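Nitrilotriacetate monooxygenase component B (Bacillus cereus ATCC 14579, PDB 3BPK) probably binds FMN and acts as a flavin reductase-like oxidoreductase, component B of a nitrilotriacetate monooxygenase. Local coordinates at residues 86-91 against 132-137; 122-127 against 137-142. One frame throughout, in Å; residues are numbered along the deposited sequence. Where two conformers were deposited one is given.

In the fold
Both contacts are built on strand 134-146 of the large antiparallel sheet in the flavin reductase-like domain, and their centres lie 14 Å apart. Contact 1 pairs the start of that strand with the end of strand 83-88; contact 2 sets the loop between strands 118-119 and 128-129 against the strand's next stretch. Along the chain the order is 86-91, 122-127, 132-137, 137-142, so the two contacts interleave. E137 ends one segment and begins the next, and V86 CG2 packs 4.0 Å from C138 SG. One strand thus ties the sheet to the loop beside it, and both contacts also touch the second subunit.

Contact 1: 86-91 against 132-137; sequences VHISDE and ANIRME
H87 and R135 run alongside each other in the same direction on one face of the sheet, with imidazole and guanidinium planes 28° apart. Ring atom H87 CD2 sits 3.4 Å from R135 CB, an oblique approach, while A132 CB comes to the ring edge, 3.6 Å from the same CD2. R135 CG stands between its own backbone N and carbonyl carbon (chi1 75°), and from there the extended chain runs along the imidazole. The ring's rotation is fixed from outside, ND1 bonding to F32 O and NE2 to V129 N.

Beneath them runs a regular antiparallel pairing of strands 83-88 and 134-146, neighbours in the sheet of this flavin reductase-like domain. V86 and M136 form a hydrogen-bonded pair, joined by V86 N to M136 O (2.9 Å) and the return bond from M136 N to V86 O; H87 and R135 are the non-hydrogen-bonded pair that follows, and I88 N then bonds to I134 O.

On the opposite face M136, a selenomethionine, bends at chi3 and brings CE within 3.8 Å of both V86 CG1 and I88 CD1. I88 runs alongside I134, CG1 to CB 3.7 Å, and L182 of helix 179-182 touches both.

Beyond the strand ends, D90 and N133 cross at about a right angle. In one of the two conformers of N133, ND2 donates to D90 OD2 over 2.8 Å, reaching it on the syn side but 26° out of the carboxylate plane. D90 OD1 is hydrogen-bonded to S92 OG, and a water bridges D90 OD2, I88 O and I134 N.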
ATOM      1  N   VAL B  86       6.335 -12.684   4.117  1.00 12.80           N
ATOM      2  CA  VAL B  86       5.101 -11.906   3.998  1.00 13.16           C
ATOM      3  C   VAL B  86       3.994 -12.846   3.536  1.00 13.02           C
ATOM      4  O   VAL B  86       4.124 -13.472   2.466  1.00 13.85           O
ATOM      5  CB  VAL B  86       5.258 -10.747   2.995  1.00 14.23           C
ATOM      6  CG1 VAL B  86       3.887 -10.040   2.825  1.00 16.08           C
ATOM      7  CG2 VAL B  86       6.325  -9.771   3.494  1.00 15.83           C
ATOM      8  N   HIS B  87       2.924 -12.942   4.323  1.00 12.10           N
ATOM      9  CA  HIS B  87       1.806 -13.803   3.979  1.00 12.61           C
ATOM     10  C   HIS B  87       0.624 -12.935   3.584  1.00 13.18           C
ATOM     11  O   HIS B  87       0.374 -11.878   4.198  1.00 14.19           O
ATOM     12  CB  HIS B  87       1.362 -14.649   5.189  1.00 14.22           C
ATOM     13  CG  HIS B  87       2.466 -15.456   5.796  1.00 13.08           C
ATOM     14  ND1 HIS B  87       3.413 -14.894   6.631  1.00 12.69           N
ATOM     15  CD2 HIS B  87       2.753 -16.790   5.736  1.00 14.93           C
ATOM     16  CE1 HIS B  87       4.251 -15.845   7.044  1.00 14.53           C
ATOM     17  NE2 HIS B  87       3.886 -16.998   6.497  1.00 15.13           N
ATOM     18  N   ILE B  88      -0.118 -13.392   2.586  1.00 13.15           N
ATOM     19  CA  ILE B  88      -1.405 -12.754   2.262  1.00 13.51           C
ATOM     20  C   ILE B  88      -2.427 -13.172   3.331  1.00 13.72           C
ATOM     21  O   ILE B  88      -2.532 -14.355   3.709  1.00 14.98           O
ATOM     22  CB  ILE B  88      -1.909 -13.212   0.876  1.00 13.95           C
ATOM     23  CG1 ILE B  88      -0.892 -12.807  -0.207  1.00 14.11           C
ATOM     24  CG2 ILE B  88      -3.307 -12.653   0.573  1.00 15.32           C
ATOM     25  CD1 ILE B  88      -0.524 -11.326  -0.204  1.00 16.44           C
ATOM     26  N   SER B  89      -3.151 -12.186   3.846  1.00 14.34           N
ATOM     27  CA  SER B  89      -4.197 -12.419   4.856  1.00 14.78           C
ATOM     28  C   SER B  89      -5.515 -12.712   4.184  1.00 15.79           C
ATOM     29  O   SER B  89      -5.945 -12.001   3.270  1.00 16.40           O
ATOM     30  CB  SER B  89      -4.354 -11.183   5.774  1.00 16.61           C
ATOM     31  OG  SER B  89      -3.140 -10.871   6.417  1.00 16.71           O
ATOM     32  N   ASP B  90      -6.183 -13.748   4.674  1.00 15.80           N
ATOM     33  CA  ASP B  90      -7.439 -14.157   4.062  1.00 17.05           C
ATOM     34  C   ASP B  90      -8.465 -14.642   5.088  1.00 17.23           C
ATOM     35  O   ASP B  90      -8.136 -14.821   6.283  1.00 17.59           O
ATOM     36  CB  ASP B  90      -7.207 -15.160   2.908  1.00 18.26           C
ATOM     37  CG  ASP B  90      -6.788 -16.534   3.386  1.00 20.22           C
ATOM     38  OD1 ASP B  90      -7.370 -17.041   4.377  1.00 22.91           O
ATOM     39  OD2 ASP B  90      -5.884 -17.113   2.744  1.00 22.06           O
ATOM     40  N   GLU B  91      -9.714 -14.814   4.638  1.00 17.69           N
ATOM     41  CA  GLU B  91     -10.801 -15.157   5.565  1.00 20.07           C
ATOM     42  C   GLU B  91     -10.542 -16.475   6.318  1.00 20.26           C
ATOM     43  O   GLU B  91     -11.040 -16.638   7.455  1.00 23.34           O
ATOM     44  CB  GLU B  91     -12.121 -15.245   4.816  1.00 19.84           C
ATOM     45  CG  GLU B  91     -12.605 -13.902   4.265  1.00 19.76           C
ATOM     46  CD  GLU B  91     -13.984 -13.969   3.603  1.00 21.48           C
ATOM     47  OE1 GLU B  91     -14.823 -14.818   4.030  1.00 25.62           O
ATOM     48  OE2 GLU B  91     -14.224 -13.198   2.649  1.00 22.78           O
ATOM     49  N   ALA B 132      -1.393 -19.892   5.760  1.00 16.20           N
ATOM     50  CA  ALA B 132      -1.541 -19.004   4.599  1.00 15.85           C
ATOM     51  C   ALA B 132      -1.681 -19.772   3.294  1.00 16.12           C
ATOM     52  O   ALA B 132      -1.029 -20.821   3.112  1.00 17.12           O
ATOM     53  CB  ALA B 132      -0.333 -18.071   4.502  1.00 16.89           C
ATOM     54  N   ASN B 133      -2.503 -19.240   2.380  1.00 16.04           N
ATOM     55  CA  ASN B 133      -2.647 -19.790   1.042  0.60 15.77           C
ATOM     56  C   ASN B 133      -1.620 -19.188   0.054  1.00 15.46           C
ATOM     57  O   ASN B 133      -1.338 -19.758  -0.993  1.00 16.73           O
ATOM     58  CB  ASN B 133      -4.097 -19.600   0.568  0.60 17.20           C
ATOM     59  CG  ASN B 133      -5.085 -20.456   1.376  0.60 18.37           C
ATOM     60  OD1 ASN B 133      -5.254 -21.637   1.076  0.60 22.32           O
ATOM     61  ND2 ASN B 133      -5.725 -19.871   2.402  0.60 20.43           N
ATOM     62  N   ILE B 134      -1.093 -17.999   0.376  1.00 14.31           N
ATOM     63  CA  ILE B 134      -0.026 -17.419  -0.436  1.00 14.64           C
ATOM     64  C   ILE B 134       0.955 -16.808   0.540  1.00 14.63           C
ATOM     65  O   ILE B 134       0.570 -16.065   1.471  1.00 14.84           O
ATOM     66  CB  ILE B 134      -0.527 -16.300  -1.406  1.00 14.80           C
ATOM     67  CG1 ILE B 134      -1.598 -16.828  -2.383  1.00 15.47           C
ATOM     68  CG2 ILE B 134       0.701 -15.663  -2.188  1.00 14.53           C
ATOM     69  CD1 ILE B 134      -2.231 -15.735  -3.261  1.00 16.30           C
ATOM     70  N   ARG B 135       2.217 -17.165   0.376  1.00 14.58           N
ATOM     71  CA  ARG B 135       3.266 -16.491   1.133  1.00 16.52           C
ATOM     72  C   ARG B 135       4.515 -16.286   0.316  1.00 16.29           C
ATOM     73  O   ARG B 135       4.771 -16.991  -0.681  1.00 16.94           O
ATOM     74  CB  ARG B 135       3.539 -17.210   2.432  1.00 17.67           C
ATOM     75  CG  ARG B 135       4.333 -18.498   2.300  1.00 17.13           C
ATOM     76  CD  ARG B 135       4.541 -19.158   3.684  1.00 17.24           C
ATOM     77  NE  ARG B 135       5.561 -20.188   3.554  1.00 20.35           N
ATOM     78  CZ  ARG B 135       5.364 -21.402   3.020  1.00 20.52           C
ATOM     79  NH1 ARG B 135       4.161 -21.812   2.635  1.00 21.31           N
ATOM     80  NH2 ARG B 135       6.403 -22.204   2.888  1.00 21.09           N
HETATM   81  N   MSE B 136       5.295 -15.299   0.735  1.00 14.62           N
HETATM   82  CA  MSE B 136       6.454 -14.860  -0.028  1.00 15.15           C
HETATM   83  C   MSE B 136       7.647 -14.763   0.883  1.00 14.94           C
HETATM   84  O   MSE B 136       7.624 -14.017   1.864  1.00 14.66           O
HETATM   85  CB  MSE B 136       6.167 -13.460  -0.593  1.00 15.90           C
HETATM   86  CG  MSE B 136       5.073 -13.497  -1.704  1.00 17.83           C
HETATM   87 SE   MSE B 136       4.396 -11.724  -2.127  0.70 18.70          SE
HETATM   88  CE  MSE B 136       3.206 -11.617  -0.599  1.00 21.98           C
ATOM     89  N   GLU B 137       8.692 -15.517   0.557  1.00 14.90           N
ATOM     90  CA  GLU B 137       9.945 -15.407   1.307  1.00 14.48           C
ATOM     91  C   GLU B 137      10.610 -14.157   0.800  1.00 15.11           C
ATOM     92  O   GLU B 137      10.758 -13.978  -0.436  1.00 14.52           O
ATOM     93  CB  GLU B 137      10.862 -16.597   1.034  1.00 16.24           C
ATOM     94  CG  GLU B 137      10.263 -17.933   1.454  1.00 15.31           C
ATOM     95  CD  GLU B 137      11.181 -19.119   1.156  1.00 17.36           C
ATOM     96  OE1 GLU B 137      12.418 -18.929   1.118  1.00 18.48           O
ATOM     97  OE2 GLU B 137      10.633 -20.235   1.013  1.00 18.15           O
TER
HETATM   98  O   HOH W   1      -3.218 -16.532   2.199  1.00 16.53           O

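Contact 2: 122-127 against 137-142; sequences EVISVP and ECVLER
The carboxylate of E137 collects three successive backbone N-H groups from the 122-127 loop. E122 N donates to OE2 of E137 at 2.8 Å, on the syn side and 30° out of the carboxylate plane. E137 OE1 takes two: V123 N at 2.8 Å through its syn lone pair, and I124 N, longer at 3.2 Å, nearly in line with the C-O bond. E137 can reach this far because its chain is stretched out past CG (chi2 179°). With H166 NE2 also bonded to OE2, the buried carboxylate is gripped by four donors, which would probably favour its ionised form.

I124 and E137 pass each other head to tail. CG1 of I124 lies between the backbone N and the carbonyl carbon (chi1 62°), which brings CD1 to 3.8 Å from E137 CB, while CG2 rests 3.9 Å from V139 CG1.

E122 turns its own carboxylate elsewhere: OE1 hydrogen-bonds to S6 OG of the second subunit and forms a salt bridge with R164 NE. The loop sits beside the E137-V139 part of strand 134-146, where the strand's two sheet neighbours can also reach it: I124 packs on E83 and V85 of strand 83-88, and V123 on R164 of strand 155-168.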
ATOM      1  N   GLU B 122      12.421 -22.165   2.063  1.00 18.96           N
ATOM      2  CA  GLU B 122      13.345 -22.862   1.152  1.00 20.67           C
ATOM      3  C   GLU B 122      14.658 -22.094   0.941  1.00 20.98           C
ATOM      4  O   GLU B 122      15.750 -22.712   0.900  1.00 22.05           O
ATOM      5  CB  GLU B 122      12.665 -23.062  -0.215  1.00 20.66           C
ATOM      6  CG  GLU B 122      11.485 -24.025  -0.175  1.00 23.41           C
ATOM      7  CD  GLU B 122      10.721 -24.103  -1.503  1.00 23.77           C
ATOM      8  OE1 GLU B 122      11.225 -23.583  -2.509  1.00 33.26           O
ATOM      9  OE2 GLU B 122       9.652 -24.706  -1.538  1.00 27.50           O
ATOM     10  N   VAL B 123      14.566 -20.759   0.839  1.00 20.23           N
ATOM     11  CA  VAL B 123      15.717 -19.915   0.497  1.00 20.36           C
ATOM     12  C   VAL B 123      16.217 -19.207   1.744  1.00 20.85           C
ATOM     13  O   VAL B 123      17.410 -19.190   2.029  1.00 23.74           O
ATOM     14  CB  VAL B 123      15.364 -18.854  -0.615  1.00 20.77           C
ATOM     15  CG1 VAL B 123      16.545 -17.957  -0.902  1.00 22.43           C
ATOM     16  CG2 VAL B 123      14.856 -19.525  -1.878  1.00 22.13           C
ATOM     17  N   ILE B 124      15.294 -18.645   2.514  1.00 19.01           N
ATOM     18  CA  ILE B 124      15.676 -17.909   3.722  1.00 18.36           C
ATOM     19  C   ILE B 124      15.525 -18.807   4.938  1.00 19.29           C
ATOM     20  O   ILE B 124      14.985 -19.916   4.823  1.00 20.10           O
ATOM     21  CB  ILE B 124      14.817 -16.608   3.876  1.00 17.04           C
ATOM     22  CG1 ILE B 124      13.315 -16.924   4.020  1.00 17.76           C
ATOM     23  CG2 ILE B 124      15.057 -15.669   2.686  1.00 17.41           C
ATOM     24  CD1 ILE B 124      12.485 -15.662   4.318  1.00 16.93           C
ATOM     25  N   SER B 125      16.002 -18.292   6.078  0.60 18.92           N
ATOM     26  CA  SER B 125      16.075 -18.993   7.374  0.60 20.22           C
ATOM     27  C   SER B 125      14.971 -18.585   8.365  0.60 19.43           C
ATOM     28  O   SER B 125      15.025 -18.915   9.565  0.60 19.90           O
ATOM     29  CB  SER B 125      17.438 -18.726   8.037  0.60 20.61           C
ATOM     30  OG  SER B 125      17.422 -17.492   8.727  0.60 23.02           O
ATOM     31  N   VAL B 126      13.992 -17.825   7.886  1.00 18.23           N
ATOM     32  CA  VAL B 126      12.839 -17.449   8.692  1.00 16.94           C
ATOM     33  C   VAL B 126      11.627 -18.268   8.238  1.00 17.46           C
ATOM     34  O   VAL B 126      11.266 -18.237   7.053  1.00 17.47           O
ATOM     35  CB  VAL B 126      12.520 -15.958   8.470  1.00 16.50           C
ATOM     36  CG1 VAL B 126      11.187 -15.595   9.115  1.00 16.63           C
ATOM     37  CG2 VAL B 126      13.655 -15.084   8.980  1.00 17.80           C
ATOM     38  N   PRO B 127      11.016 -19.022   9.163  1.00 16.74           N
ATOM     39  CA  PRO B 127       9.814 -19.782   8.802  1.00 17.06           C
ATOM     40  C   PRO B 127       8.611 -18.876   8.531  1.00 16.67           C
ATOM     41  O   PRO B 127       8.559 -17.738   9.041  1.00 17.57           O
ATOM     42  CB  PRO B 127       9.491 -20.572  10.066  1.00 17.60           C
ATOM     43  CG  PRO B 127      10.703 -20.535  10.898  1.00 19.45           C
ATOM     44  CD  PRO B 127      11.436 -19.270  10.562  1.00 18.16           C
ATOM     45  N   GLU B 137       8.692 -15.517   0.557  1.00 14.90           N
ATOM     46  CA  GLU B 137       9.945 -15.407   1.307  1.00 14.48           C
ATOM     47  C   GLU B 137      10.610 -14.157   0.800  1.00 15.11           C
ATOM     48  O   GLU B 137      10.758 -13.978  -0.436  1.00 14.52           O
ATOM     49  CB  GLU B 137      10.862 -16.597   1.034  1.00 16.24           C
ATOM     50  CG  GLU B 137      10.263 -17.933   1.454  1.00 15.31           C
ATOM     51  CD  GLU B 137      11.181 -19.119   1.156  1.00 17.36           C
ATOM     52  OE1 GLU B 137      12.418 -18.929   1.118  1.00 18.48           O
ATOM     53  OE2 GLU B 137      10.633 -20.235   1.013  1.00 18.15           O
ATOM     54  N   CYS B 138      10.985 -13.287   1.749  1.00 13.76           N
ATOM     55  CA  CYS B 138      11.647 -12.031   1.364  1.00 14.15           C
ATOM     56  C   CYS B 138      13.035 -11.852   1.957  1.00 14.84           C
ATOM     57  O   CYS B 138      13.303 -12.271   3.108  1.00 15.27           O
ATOM     58  CB  CYS B 138      10.816 -10.844   1.808  1.00 15.01           C
ATOM     59  SG  CYS B 138       9.212 -10.747   0.957  1.00 16.96           S
ATOM     60  N   VAL B 139      13.894 -11.199   1.172  1.00 14.45           N
ATOM     61  CA  VAL B 139      15.120 -10.637   1.751  1.00 15.10           C
ATOM     62  C   VAL B 139      14.934  -9.115   1.852  1.00 15.74           C
ATOM     63  O   VAL B 139      14.192  -8.481   1.068  1.00 15.76           O
ATOM     64  CB  VAL B 139      16.403 -10.990   0.950  1.00 16.00           C
ATOM     65  CG1 VAL B 139      16.621 -12.511   0.922  1.00 15.81           C
ATOM     66  CG2 VAL B 139      16.315 -10.422  -0.476  1.00 17.32           C
ATOM     67  N   LEU B 140      15.604  -8.528   2.830  1.00 15.76           N
ATOM     68  CA  LEU B 140      15.435  -7.109   3.054  1.00 16.09           C
ATOM     69  C   LEU B 140      16.338  -6.352   2.086  1.00 17.39           C
ATOM     70  O   LEU B 140      17.590  -6.476   2.157  1.00 18.43           O
ATOM     71  CB  LEU B 140      15.816  -6.779   4.494  1.00 16.49           C
ATOM     72  CG  LEU B 140      15.633  -5.292   4.838  1.00 17.23           C
ATOM     73  CD1 LEU B 140      14.155  -4.907   4.817  1.00 16.15           C
ATOM     74  CD2 LEU B 140      16.291  -4.925   6.189  1.00 18.68           C
ATOM     75  N   GLU B 141      15.722  -5.594   1.184  1.00 17.77           N
ATOM     76  CA  GLU B 141      16.487  -4.778   0.245  0.60 19.14           C
ATOM     77  C   GLU B 141      16.962  -3.508   0.911  1.00 19.62           C
ATOM     78  O   GLU B 141      18.120  -3.113   0.773  1.00 20.49           O
ATOM     79  CB  GLU B 141      15.644  -4.460  -0.974  0.60 20.03           C
ATOM     80  CG  GLU B 141      15.568  -5.608  -1.913  0.60 22.73           C
ATOM     81  CD  GLU B 141      16.927  -5.941  -2.525  0.60 26.54           C
ATOM     82  OE1 GLU B 141      17.749  -5.011  -2.734  0.60 29.97           O
ATOM     83  OE2 GLU B 141      17.190  -7.138  -2.770  0.60 30.25           O
ATOM     84  N   ARG B 142      16.058  -2.864   1.639  1.00 18.39           N
ATOM     85  CA  ARG B 142      16.437  -1.700   2.462  1.00 19.53           C
ATOM     86  C   ARG B 142      15.365  -1.436   3.504  1.00 19.15           C
ATOM     87  O   ARG B 142      14.215  -1.829   3.334  1.00 18.78           O
ATOM     88  CB  ARG B 142      16.768  -0.454   1.615  1.00 20.28           C
ATOM     89  CG  ARG B 142      15.587   0.158   0.940  1.00 22.32           C
ATOM     90  CD  ARG B 142      16.001   1.466   0.223  1.00 22.60           C
ATOM     91  NE  ARG B 142      16.827   1.263  -0.983  1.00 22.50           N
ATOM     92  CZ  ARG B 142      17.496   2.252  -1.578  1.00 23.82           C
ATOM     93  NH1 ARG B 142      17.492   3.469  -1.031  1.00 22.28           N
ATOM     94  NH2 ARG B 142      18.215   2.016  -2.680  1.00 26.92           N
TER